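Protein transport protein SEC16 (Saccharomyces cerevisiae, PDB 3MZK) helps start assembly of the COPII coat that forms transport vesicles at the endoplasmic reticulum, and takes part in cargo selection and autophagy. Local coordinates at residues Y147-F160 with L172-V185. Numbering follows the deposited sequence.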
ATOM      1  N   TYR B 147      37.061  -4.816  -0.638  1.00 78.49           N
ATOM      2  CA  TYR B 147      37.292  -3.832  -1.682  1.00 69.56           C
ATOM      3  C   TYR B 147      36.282  -2.697  -1.656  1.00 73.67           C
ATOM      4  O   TYR B 147      35.196  -2.821  -1.095  1.00 69.04           O
ATOM      5  CB  TYR B 147      37.352  -4.507  -3.049  1.00 66.80           C
ATOM      6  CG  TYR B 147      38.488  -5.492  -3.124  1.00 86.45           C
ATOM      7  CD1 TYR B 147      39.732  -5.108  -3.600  1.00 99.02           C
ATOM      8  CD2 TYR B 147      38.330  -6.796  -2.677  1.00 91.19           C
ATOM      9  CE1 TYR B 147      40.781  -6.001  -3.656  1.00108.14           C
ATOM     10  CE2 TYR B 147      39.373  -7.698  -2.729  1.00102.66           C
ATOM     11  CZ  TYR B 147      40.598  -7.295  -3.220  1.00112.24           C
ATOM     12  OH  TYR B 147      41.645  -8.188  -3.275  1.00118.26           O
ATOM     13  N   ARG B 148      36.669  -1.588  -2.270  1.00 80.77           N
ATOM     14  CA  ARG B 148      35.904  -0.357  -2.223  1.00 74.07           C
ATOM     15  C   ARG B 148      36.277   0.502  -3.422  1.00 71.59           C
ATOM     16  O   ARG B 148      37.453   0.642  -3.749  1.00 81.15           O
ATOM     17  CB  ARG B 148      36.224   0.389  -0.933  1.00 77.05           C
ATOM     18  CG  ARG B 148      35.599   1.754  -0.828  1.00 73.33           C
ATOM     19  CD  ARG B 148      36.149   2.507   0.362  1.00 74.90           C
ATOM     20  NE  ARG B 148      35.393   3.731   0.594  1.00 93.14           N
ATOM     21  CZ  ARG B 148      34.418   3.847   1.488  1.00 92.21           C
ATOM     22  NH1 ARG B 148      34.089   2.814   2.247  1.00 83.70           N
ATOM     23  NH2 ARG B 148      33.780   4.999   1.630  1.00100.81           N
ATOM     24  N   LEU B 149      35.272   1.068  -4.078  1.00 69.39           N
ATOM     25  CA  LEU B 149      35.498   1.905  -5.253  1.00 68.83           C
ATOM     26  C   LEU B 149      36.387   3.106  -4.949  1.00 64.72           C
ATOM     27  O   LEU B 149      36.186   3.801  -3.956  1.00 67.07           O
ATOM     28  CB  LEU B 149      34.164   2.378  -5.831  1.00 44.89           C
ATOM     29  CG  LEU B 149      33.632   1.604  -7.035  1.00 54.77           C
ATOM     30  CD1 LEU B 149      33.632   0.103  -6.785  1.00 66.56           C
ATOM     31  CD2 LEU B 149      32.249   2.096  -7.399  1.00 43.60           C
ATOM     32  N   ASP B 150      37.376   3.342  -5.806  1.00 73.43           N
ATOM     33  CA  ASP B 150      38.216   4.534  -5.703  1.00 77.08           C
ATOM     34  C   ASP B 150      37.503   5.739  -6.307  1.00 77.34           C
ATOM     35  O   ASP B 150      36.391   5.613  -6.821  1.00 87.20           O
ATOM     36  CB  ASP B 150      39.576   4.319  -6.382  1.00 78.58           C
ATOM     37  CG  ASP B 150      39.453   3.956  -7.857  1.00 85.79           C
ATOM     38  OD1 ASP B 150      38.358   4.117  -8.437  1.00 94.26           O
ATOM     39  OD2 ASP B 150      40.463   3.512  -8.442  1.00 75.31           O
ATOM     40  N   ILE B 151      38.140   6.904  -6.250  1.00 75.58           N
ATOM     41  CA  ILE B 151      37.527   8.126  -6.765  1.00 78.85           C
ATOM     42  C   ILE B 151      37.085   7.957  -8.220  1.00 75.76           C
ATOM     43  O   ILE B 151      35.963   8.308  -8.582  1.00 74.55           O
ATOM     44  CB  ILE B 151      38.459   9.351  -6.619  1.00 56.49           C
ATOM     45  N   ASN B 152      37.965   7.406  -9.050  1.00 70.87           N
ATOM     46  CA  ASN B 152      37.634   7.160 -10.448  1.00 78.47           C
ATOM     47  C   ASN B 152      36.345   6.370 -10.618  1.00 71.58           C
ATOM     48  O   ASN B 152      35.366   6.885 -11.150  1.00 85.84           O
ATOM     49  CB  ASN B 152      38.775   6.441 -11.165  1.00104.52           C
ATOM     50  CG  ASN B 152      39.888   7.380 -11.575  1.00117.70           C
ATOM     51  OD1 ASN B 152      39.667   8.576 -11.768  1.00109.99           O
ATOM     52  ND2 ASN B 152      41.093   6.841 -11.717  1.00130.58           N
ATOM     53  N   CYS B 153      36.355   5.119 -10.167  1.00 61.05           N
ATOM     54  CA  CYS B 153      35.184   4.259 -10.276  1.00 66.91           C
ATOM     55  C   CYS B 153      33.968   4.922  -9.649  1.00 61.29           C
ATOM     56  O   CYS B 153      32.863   4.834 -10.170  1.00 64.58           O
ATOM     57  CB  CYS B 153      35.438   2.912  -9.600  1.00 79.94           C
ATOM     58  SG  CYS B 153      36.863   2.000 -10.215  1.00103.63           S
ATOM     59  N   GLN B 154      34.177   5.588  -8.522  1.00 64.37           N
ATOM     60  CA  GLN B 154      33.089   6.272  -7.843  1.00 65.82           C
ATOM     61  C   GLN B 154      32.441   7.304  -8.764  1.00 71.55           C
ATOM     62  O   GLN B 154      31.218   7.413  -8.818  1.00 81.96           O
ATOM     63  CB  GLN B 154      33.595   6.925  -6.562  1.00 64.91           C
ATOM     64  CG  GLN B 154      32.513   7.257  -5.561  1.00 77.87           C
ATOM     65  CD  GLN B 154      33.087   7.809  -4.282  1.00 91.01           C
ATOM     66  OE1 GLN B 154      34.303   7.949  -4.148  1.00 88.39           O
ATOM     67  NE2 GLN B 154      32.218   8.126  -3.328  1.00105.54           N
ATOM     68  N   MET B 155      33.263   8.055  -9.492  1.00 70.15           N
ATOM     69  CA  MET B 155      32.750   9.009 -10.476  1.00 69.62           C
ATOM     70  C   MET B 155      31.979   8.307 -11.597  1.00 62.66           C
ATOM     71  O   MET B 155      30.919   8.769 -12.020  1.00 58.24           O
ATOM     72  CB  MET B 155      33.885   9.848 -11.065  1.00 60.71           C
ATOM     73  CG  MET B 155      34.558  10.773 -10.065  1.00 74.43           C
ATOM     74  SD  MET B 155      35.780  11.861 -10.830  1.00104.13           S
ATOM     75  CE  MET B 155      36.788  10.669 -11.710  1.00 67.37           C
ATOM     76  N   ARG B 156      32.521   7.192 -12.077  1.00 57.00           N
ATOM     77  CA  ARG B 156      31.876   6.428 -13.132  1.00 67.93           C
ATOM     78  C   ARG B 156      30.469   6.008 -12.726  1.00 66.31           C
ATOM     79  O   ARG B 156      29.521   6.153 -13.499  1.00 64.75           O
ATOM     80  CB  ARG B 156      32.711   5.196 -13.490  1.00 83.94           C
ATOM     81  CG  ARG B 156      34.019   5.517 -14.193  1.00 91.43           C
ATOM     82  CD  ARG B 156      34.703   4.252 -14.698  1.00 98.84           C
ATOM     83  NE  ARG B 156      33.894   3.526 -15.677  1.00111.51           N
ATOM     84  CZ  ARG B 156      33.857   3.805 -16.978  1.00110.37           C
ATOM     85  NH1 ARG B 156      34.579   4.805 -17.472  1.00114.70           N
ATOM     86  NH2 ARG B 156      33.091   3.085 -17.789  1.00 89.51           N
ATOM     87  N   VAL B 157      30.341   5.486 -11.511  1.00 70.67           N
ATOM     88  CA  VAL B 157      29.048   5.054 -10.993  1.00 69.46           C
ATOM     89  C   VAL B 157      28.046   6.202 -10.957  1.00 66.47           C
ATOM     90  O   VAL B 157      26.888   6.041 -11.342  1.00 60.88           O
ATOM     91  CB  VAL B 157      29.182   4.455  -9.585  1.00 65.77           C
ATOM     92  CG1 VAL B 157      27.812   4.177  -9.000  1.00 61.73           C
ATOM     93  CG2 VAL B 157      30.008   3.185  -9.636  1.00 62.77           C
ATOM     94  N   LEU B 158      28.490   7.365 -10.494  1.00 61.23           N
ATOM     95  CA  LEU B 158      27.614   8.526 -10.448  1.00 68.10           C
ATOM     96  C   LEU B 158      27.167   8.904 -11.851  1.00 76.10           C
ATOM     97  O   LEU B 158      25.973   9.071 -12.102  1.00 89.24           O
ATOM     98  CB  LEU B 158      28.295   9.709  -9.761  1.00 69.14           C
ATOM     99  CG  LEU B 158      27.477  11.003  -9.723  1.00 73.76           C
ATOM    100  CD1 LEU B 158      26.038  10.727  -9.317  1.00 76.81           C
ATOM    101  CD2 LEU B 158      28.112  12.012  -8.788  1.00 64.02           C
ATOM    102  N   ALA B 159      28.125   9.031 -12.765  1.00 59.75           N
ATOM    103  CA  ALA B 159      27.815   9.338 -14.159  1.00 63.63           C
ATOM    104  C   ALA B 159      26.859   8.310 -14.762  1.00 56.56           C
ATOM    105  O   ALA B 159      25.945   8.660 -15.496  1.00 58.86           O
ATOM    106  CB  ALA B 159      29.091   9.437 -14.983  1.00 60.40           C
ATOM    107  N   PHE B 160      27.078   7.040 -14.442  1.00 60.50           N
ATOM    108  CA  PHE B 160      26.193   5.978 -14.900  1.00 59.91           C
ATOM    109  C   PHE B 160      24.767   6.224 -14.426  1.00 63.54           C
ATOM    110  O   PHE B 160      23.817   6.078 -15.191  1.00 69.51           O
ATOM    111  CB  PHE B 160      26.683   4.618 -14.406  1.00 64.74           C
ATOM    112  CG  PHE B 160      27.613   3.926 -15.356  1.00 73.49           C
ATOM    113  CD1 PHE B 160      27.397   3.977 -16.722  1.00 78.26           C
ATOM    114  CD2 PHE B 160      28.705   3.222 -14.885  1.00 80.96           C
ATOM    115  CE1 PHE B 160      28.251   3.337 -17.597  1.00 74.26           C
ATOM    116  CE2 PHE B 160      29.563   2.581 -15.757  1.00 87.87           C
ATOM    117  CZ  PHE B 160      29.336   2.640 -17.115  1.00 78.38           C
ATOM    118  N   LEU B 172      29.715  -2.612 -12.786  1.00 51.83           N
ATOM    119  CA  LEU B 172      30.986  -2.025 -12.401  1.00 62.14           C
ATOM    120  C   LEU B 172      31.271  -2.219 -10.911  1.00 67.50           C
ATOM    121  O   LEU B 172      32.400  -2.511 -10.520  1.00 79.17           O
ATOM    122  CB  LEU B 172      31.028  -0.542 -12.772  1.00 60.20           C
ATOM    123  CG  LEU B 172      32.284   0.192 -12.299  1.00 67.28           C
ATOM    124  CD1 LEU B 172      33.539  -0.510 -12.799  1.00 57.34           C
ATOM    125  CD2 LEU B 172      32.261   1.650 -12.732  1.00 66.86           C
ATOM    126  N   ALA B 173      30.244  -2.058 -10.081  1.00 56.87           N
ATOM    127  CA  ALA B 173      30.408  -2.196  -8.638  1.00 46.77           C
ATOM    128  C   ALA B 173      30.744  -3.630  -8.251  1.00 60.35           C
ATOM    129  O   ALA B 173      31.500  -3.869  -7.310  1.00 57.06           O
ATOM    130  CB  ALA B 173      29.158  -1.731  -7.914  1.00 38.89           C
ATOM    131  N   LEU B 174      30.176  -4.582  -8.982  1.00 72.38           N
ATOM    132  CA  LEU B 174      30.427  -5.991  -8.711  1.00 67.69           C
ATOM    133  C   LEU B 174      31.807  -6.430  -9.206  1.00 74.15           C
ATOM    134  O   LEU B 174      32.461  -7.264  -8.580  1.00 71.26           O
ATOM    135  CB  LEU B 174      29.337  -6.868  -9.333  1.00 69.00           C
ATOM    136  CG  LEU B 174      27.941  -6.799  -8.715  1.00 63.35           C
ATOM    137  CD1 LEU B 174      26.999  -7.745  -9.450  1.00 51.56           C
ATOM    138  CD2 LEU B 174      27.993  -7.140  -7.240  1.00 56.54           C
ATOM    139  N   SER B 175      32.247  -5.862 -10.327  1.00 58.31           N
ATOM    140  CA  SER B 175      33.527  -6.245 -10.911  1.00 56.18           C
ATOM    141  C   SER B 175      34.689  -5.696 -10.095  1.00 71.90           C
ATOM    142  O   SER B 175      35.827  -6.136 -10.247  1.00 91.99           O
ATOM    143  CB  SER B 175      33.630  -5.779 -12.364  1.00 66.20           C
ATOM    144  OG  SER B 175      33.777  -4.373 -12.447  1.00 67.16           O
ATOM    145  N   LYS B 176      34.397  -4.734  -9.229  1.00 67.39           N
ATOM    146  CA  LYS B 176      35.408  -4.180  -8.338  1.00 60.71           C
ATOM    147  C   LYS B 176      35.186  -4.701  -6.926  1.00 68.47           C
ATOM    148  O   LYS B 176      35.874  -4.301  -5.985  1.00 72.96           O
ATOM    149  CB  LYS B 176      35.364  -2.652  -8.358  1.00 65.96           C
ATOM    150  CG  LYS B 176      35.693  -2.040  -9.715  1.00 67.88           C
ATOM    151  CD  LYS B 176      37.114  -2.375 -10.140  1.00 66.85           C
ATOM    152  CE  LYS B 176      37.441  -1.783 -11.497  1.00 85.60           C
ATOM    153  NZ  LYS B 176      38.844  -2.078 -11.912  1.00100.42           N
ATOM    154  N   ARG B 177      34.210  -5.596  -6.798  1.00 68.41           N
ATOM    155  CA  ARG B 177      33.895  -6.259  -5.536  1.00 67.36           C
ATOM    156  C   ARG B 177      33.513  -5.293  -4.422  1.00 66.73           C
ATOM    157  O   ARG B 177      33.778  -5.554  -3.252  1.00 79.29           O
ATOM    158  CB  ARG B 177      35.050  -7.159  -5.085  1.00 80.67           C
ATOM    159  CG  ARG B 177      35.420  -8.252  -6.080  1.00 89.67           C
ATOM    160  CD  ARG B 177      36.248  -9.346  -5.415  1.00102.11           C
ATOM    161  NE  ARG B 177      35.478 -10.037  -4.382  1.00116.99           N
ATOM    162  CZ  ARG B 177      35.952 -11.014  -3.614  1.00117.57           C
ATOM    163  NH1 ARG B 177      37.204 -11.424  -3.754  1.00124.60           N
ATOM    164  NH2 ARG B 177      35.170 -11.579  -2.702  1.00104.23           N
ATOM    165  N   ASP B 178      32.882  -4.183  -4.783  1.00 65.96           N
ATOM    166  CA  ASP B 178      32.376  -3.246  -3.784  1.00 67.48           C
ATOM    167  C   ASP B 178      30.898  -3.506  -3.549  1.00 66.98           C
ATOM    168  O   ASP B 178      30.039  -2.937  -4.219  1.00 73.64           O
ATOM    169  CB  ASP B 178      32.589  -1.801  -4.228  1.00 65.44           C
ATOM    170  CG  ASP B 178      32.276  -0.807  -3.130  1.00 66.80           C
ATOM    171  OD1 ASP B 178      31.413  -1.107  -2.276  1.00 59.91           O
ATOM    172  OD2 ASP B 178      32.899   0.275  -3.117  1.00 59.73           O
ATOM    173  N   TYR B 179      30.608  -4.369  -2.586  1.00 63.75           N
ATOM    174  CA  TYR B 179      29.251  -4.863  -2.401  1.00 66.50           C
ATOM    175  C   TYR B 179      28.342  -3.863  -1.698  1.00 68.57           C
ATOM    176  O   TYR B 179      27.127  -4.042  -1.663  1.00 80.21           O
ATOM    177  CB  TYR B 179      29.267  -6.205  -1.668  1.00 60.75           C
ATOM    178  CG  TYR B 179      30.071  -7.267  -2.389  1.00 59.20           C
ATOM    179  CD1 TYR B 179      29.578  -7.880  -3.534  1.00 56.15           C
ATOM    180  CD2 TYR B 179      31.322  -7.652  -1.928  1.00 59.60           C
ATOM    181  CE1 TYR B 179      30.312  -8.850  -4.199  1.00 69.12           C
ATOM    182  CE2 TYR B 179      32.061  -8.618  -2.584  1.00 73.04           C
ATOM    183  CZ  TYR B 179      31.552  -9.214  -3.718  1.00 73.34           C
ATOM    184  OH  TYR B 179      32.285 -10.176  -4.373  1.00 73.71           O
ATOM    185  N   ALA B 180      28.929  -2.810  -1.145  1.00 68.91           N
ATOM    186  CA  ALA B 180      28.142  -1.774  -0.495  1.00 61.01           C
ATOM    187  C   ALA B 180      27.314  -1.016  -1.529  1.00 58.69           C
ATOM    188  O   ALA B 180      26.088  -1.016  -1.467  1.00 59.93           O
ATOM    189  CB  ALA B 180      29.042  -0.823   0.284  1.00 71.47           C
ATOM    190  N   ILE B 181      27.988  -0.378  -2.482  1.00 60.39           N
ATOM    191  CA  ILE B 181      27.297   0.357  -3.538  1.00 73.37           C
ATOM    192  C   ILE B 181      26.521  -0.603  -4.409  1.00 67.30           C
ATOM    193  O   ILE B 181      25.495  -0.243  -4.980  1.00 72.12           O
ATOM    194  CB  ILE B 181      28.271   1.130  -4.446  1.00 84.09           C
ATOM    195  CG1 ILE B 181      29.703   0.928  -3.971  1.00101.02           C
ATOM    196  CG2 ILE B 181      27.914   2.617  -4.502  1.00 63.10           C
ATOM    197  CD1 ILE B 181      30.682   1.799  -4.687  1.00114.25           C
ATOM    198  N   ALA B 182      27.026  -1.825  -4.526  1.00 66.77           N
ATOM    199  CA  ALA B 182      26.323  -2.838  -5.291  1.00 64.88           C
ATOM    200  C   ALA B 182      24.923  -2.984  -4.706  1.00 69.08           C
ATOM    201  O   ALA B 182      23.931  -2.959  -5.433  1.00 68.85           O
ATOM    202  CB  ALA B 182      27.073  -4.154  -5.250  1.00 63.28           C
ATOM    203  N   LEU B 183      24.851  -3.108  -3.383  1.00 62.13           N
ATOM    204  CA  LEU B 183      23.573  -3.208  -2.682  1.00 63.47           C
ATOM    205  C   LEU B 183      22.717  -1.967  -2.913  1.00 63.64           C
ATOM    206  O   LEU B 183      21.530  -2.068  -3.235  1.00 65.73           O
ATOM    207  CB  LEU B 183      23.786  -3.450  -1.180  1.00 40.27           C
ATOM    208  CG  LEU B 183      24.230  -4.867  -0.805  1.00 56.45           C
ATOM    209  CD1 LEU B 183      24.485  -5.001   0.691  1.00 53.23           C
ATOM    210  CD2 LEU B 183      23.196  -5.892  -1.272  1.00 52.69           C
ATOM    211  N   LEU B 184      23.326  -0.798  -2.750  1.00 54.42           N
ATOM    212  CA  LEU B 184      22.640   0.465  -2.982  1.00 54.23           C
ATOM    213  C   LEU B 184      22.055   0.539  -4.392  1.00 67.52           C
ATOM    214  O   LEU B 184      20.852   0.723  -4.563  1.00 76.71           O
ATOM    215  CB  LEU B 184      23.586   1.635  -2.737  1.00 50.26           C
ATOM    216  CG  LEU B 184      24.057   1.703  -1.287  1.00 66.97           C
ATOM    217  CD1 LEU B 184      25.081   2.816  -1.088  1.00 70.00           C
ATOM    218  CD2 LEU B 184      22.858   1.884  -0.369  1.00 56.25           C
ATOM    219  N   VAL B 185      22.906   0.393  -5.401  1.00 62.49           N
ATOM    220  CA  VAL B 185      22.437   0.413  -6.779  1.00 65.41           C
ATOM    221  C   VAL B 185      21.357  -0.645  -6.968  1.00 72.18           C
ATOM    222  O   VAL B 185      20.319  -0.391  -7.578  1.00 75.96           O
ATOM    223  CB  VAL B 185      23.586   0.176  -7.779  1.00 56.08           C
ATOM    224  CG1 VAL B 185      23.037  -0.028  -9.178  1.00 60.31           C
ATOM    225  CG2 VAL B 185      24.560   1.342  -7.751  1.00 57.45           C
TER
HETATM  226  O   HOH W   1      34.431  -5.976  -0.519  1.00 44.23           O
HETATM  227  O   HOH W   2      32.764  -2.169  -0.029  1.00 50.34           O
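A knob-into-hole packing of Leu172 on helix 151-162, joined to a loop-to-N-cap hydrogen bond from Leu149 to Asp178, fastens that helix and the loop before it to helices 166-175 and 179-187, in the helical part of the chain that carries the Sec23-binding family sequence. The knob is the CD2 methyl of Leu172, held among Cys153, Arg156, Val157 and Phe160; it lies 3.7 Å from Arg156 CB and meets the edge of the Phe160 ring. Leucine suits this hole because its side chain is apolar and long enough to carry CD2 in among the four side chains. Nearer the start of the helix, Leu149 sends CD1 to Lys176 CB (3.6 Å) and against Asp178 CB.

The polar pin is Asp178, the N-cap of helix 179-187, directly after the Schellman turn at Arg177. Asp178 turns its carboxylate to the loop because CG lies opposite the backbone N (chi1 -171°), and OD2 accepts a nearly straight bond from Leu149 N (2.7 Å, 165°) on its anti side. OD1 accepts a weak capping bond from Ala180 N and a hydrogen bond from a water that also donates to Tyr147 O. A second water links Tyr147 N to Arg177 O, while Tyr147 CB packs on Lys176 O (3.3 Å).

OD2 also bonds Tyr201 OH of the second subunit, whose Tyr201 O receives Arg148 NH2. One buried carboxylate thus ties together loop, helix start and neighbouring subunit; these donors, with the helix N-terminus, would probably favour its ionised form.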